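Local coordinates for probable sensor histidine kinase pdtas (Mycobacterium tuberculosis, PDB 2YKF), which probably senses c-di-GMP through its cytosolic sensor region and autophosphorylates on histidine, activating a two-component pathway that adapts mycobacteria to poor nutrient conditions, at residues Q32-A35 with D36-A40. Residues are numbered along the deposited sequence; the frame is centred on the assembly and turned at random.
Sequences QLLA and DLSFA
A Schellman motif ends helix 18-38 of the GAF domain, with Ala40 N bonded to Ala35 O at 3.2 Å in the carbonyl plane and a weak bond from Phe39 N to Asp36 O. Phe39, at positive phi (51°), turns the chain out of the helix and into strand 41-47. Just before it, Ser38 folds back on the helix: OG stands anti to the carbonyl carbon, beside the backbone N (chi1 -52°), which brings OG within 2.7 Å of Leu34 O. Ser38 N reaches Leu34 O from the opposite face of the carbonyl plane, at 2.9 Å, and Tyr42 OH is a further partner of OG. On another side of the helix, Gln32 bends at chi2 (65°) to send NE2 to Asp36 OD1, 2.8 Å away; the acceptor lies in the amide plane, whereas the amide meets the carboxylate from above its plane. Leu33 CD1 packs on Leu37 CD1 at 3.6 Å, while Leu34 and Leu37 also touch helix 143-161. Asp36 OD1 additionally accepts from Asn62 N, and Gln32 NE2 donates to Arg60 O. Asp36 OD1 and Gln32 NE2, each used twice, are thus satisfied and tie the helix end to the residues after strand 53-59, while Leu34 O, buried with Ser38, takes two donors.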
ATOM      1  N   GLN A  32       2.662   9.055   4.114  1.00 23.64           N
ATOM      2  CA  GLN A  32       2.851   7.620   3.827  1.00 23.52           C
ATOM      3  C   GLN A  32       3.866   7.402   2.671  1.00 22.98           C
ATOM      4  O   GLN A  32       4.680   6.476   2.684  1.00 22.09           O
ATOM      5  CB  GLN A  32       1.511   6.881   3.525  1.00 25.79           C
ATOM      6  CG  GLN A  32       1.745   5.281   3.479  1.00 24.70           C
ATOM      7  CD  GLN A  32       2.163   4.744   4.843  1.00 26.89           C
ATOM      8  OE1 GLN A  32       1.505   5.006   5.871  1.00 29.69           O
ATOM      9  NE2 GLN A  32       3.303   4.062   4.884  1.00 26.40           N
ATOM     10  N   LEU A  33       3.745   8.200   1.610  1.00 22.55           N
ATOM     11  CA  LEU A  33       4.620   8.100   0.465  1.00 23.72           C
ATOM     12  C   LEU A  33       6.095   8.329   0.897  1.00 23.50           C
ATOM     13  O   LEU A  33       6.989   7.598   0.537  1.00 22.57           O
ATOM     14  CB  LEU A  33       4.228   9.167  -0.568  1.00 22.93           C
ATOM     15  CG  LEU A  33       5.175   9.323  -1.738  1.00 23.83           C
ATOM     16  CD1 LEU A  33       5.349   7.997  -2.498  1.00 23.47           C
ATOM     17  CD2 LEU A  33       4.630  10.490  -2.702  1.00 26.93           C
ATOM     18  N   LEU A  34       6.334   9.325   1.740  1.00 25.72           N
ATOM     19  CA  LEU A  34       7.691   9.518   2.256  1.00 25.20           C
ATOM     20  C   LEU A  34       8.228   8.316   3.084  1.00 24.45           C
ATOM     21  O   LEU A  34       9.350   7.861   2.843  1.00 24.15           O
ATOM     22  CB  LEU A  34       7.691  10.821   3.079  1.00 25.95           C
ATOM     23  CG  LEU A  34       9.013  11.163   3.750  1.00 30.75           C
ATOM     24  CD1 LEU A  34      10.145  11.428   2.698  1.00 29.79           C
ATOM     25  CD2 LEU A  34       8.767  12.388   4.642  1.00 33.83           C
ATOM     26  N   ALA A  35       7.417   7.782   4.021  1.00 24.44           N
ATOM     27  CA  ALA A  35       7.809   6.628   4.859  1.00 23.22           C
ATOM     28  C   ALA A  35       8.078   5.419   3.938  1.00 24.56           C
ATOM     29  O   ALA A  35       9.119   4.743   4.084  1.00 23.90           O
ATOM     30  CB  ALA A  35       6.715   6.292   5.857  1.00 21.76           C
ATOM     31  N   ASP A  36       7.240   5.238   2.905  1.00 21.94           N
ATOM     32  CA  ASP A  36       7.456   4.106   1.990  1.00 23.39           C
ATOM     33  C   ASP A  36       8.742   4.248   1.153  1.00 24.15           C
ATOM     34  O   ASP A  36       9.490   3.261   0.952  1.00 23.85           O
ATOM     35  CB  ASP A  36       6.307   3.946   1.022  1.00 21.50           C
ATOM     36  CG  ASP A  36       4.985   3.430   1.739  1.00 27.83           C
ATOM     37  OD1 ASP A  36       5.073   3.081   2.942  1.00 26.88           O
ATOM     38  OD2 ASP A  36       3.914   3.395   1.092  1.00 27.03           O
ATOM     39  N   LEU A  37       8.927   5.426   0.567  1.00 24.77           N
ATOM     40  CA  LEU A  37      10.142   5.654  -0.253  1.00 24.67           C
ATOM     41  C   LEU A  37      11.409   5.637   0.595  1.00 25.76           C
ATOM     42  O   LEU A  37      12.492   5.376   0.066  1.00 29.87           O
ATOM     43  CB  LEU A  37      10.022   6.977  -0.963  1.00 25.16           C
ATOM     44  CG  LEU A  37       8.969   7.198  -2.049  1.00 20.44           C
ATOM     45  CD1 LEU A  37       8.909   8.686  -2.347  1.00 26.41           C
ATOM     46  CD2 LEU A  37       9.261   6.422  -3.276  1.00 25.72           C
ATOM     47  N   SER A  38      11.294   6.013   1.867  1.00 26.50           N
ATOM     48  CA  SER A  38      12.458   6.016   2.766  1.00 28.64           C
ATOM     49  C   SER A  38      12.702   4.633   3.393  1.00 28.77           C
ATOM     50  O   SER A  38      13.722   4.454   4.036  1.00 29.05           O
ATOM     51  CB  SER A  38      12.279   7.008   3.924  1.00 27.99           C
ATOM     52  OG  SER A  38      11.940   8.311   3.494  1.00 31.49           O
ATOM     53  N   PHE A  39      11.730   3.692   3.311  1.00 29.97           N
ATOM     54  CA  PHE A  39      11.796   2.457   4.108  1.00 28.81           C
ATOM     55  C   PHE A  39      12.051   2.762   5.587  1.00 29.70           C
ATOM     56  O   PHE A  39      12.865   2.068   6.253  1.00 31.09           O
ATOM     57  CB  PHE A  39      12.910   1.501   3.574  1.00 31.52           C
ATOM     58  CG  PHE A  39      12.822   1.250   2.106  1.00 30.44           C
ATOM     59  CD1 PHE A  39      12.039   0.215   1.616  1.00 29.41           C
ATOM     60  CD2 PHE A  39      13.492   2.047   1.197  1.00 31.41           C
ATOM     61  CE1 PHE A  39      11.921  -0.001   0.252  1.00 31.99           C
ATOM     62  CE2 PHE A  39      13.347   1.847  -0.160  1.00 28.37           C
ATOM     63  CZ  PHE A  39      12.586   0.804  -0.639  1.00 31.73           C
ATOM     64  N   ALA A  40      11.358   3.766   6.113  1.00 27.00           N
ATOM     65  CA  ALA A  40      11.651   4.351   7.425  1.00 28.05           C
ATOM     66  C   ALA A  40      10.419   4.790   8.124  1.00 28.06           C
ATOM     67  O   ALA A  40       9.419   5.208   7.470  1.00 25.97           O
ATOM     68  CB  ALA A  40      12.661   5.607   7.235  1.00 26.84           C
TER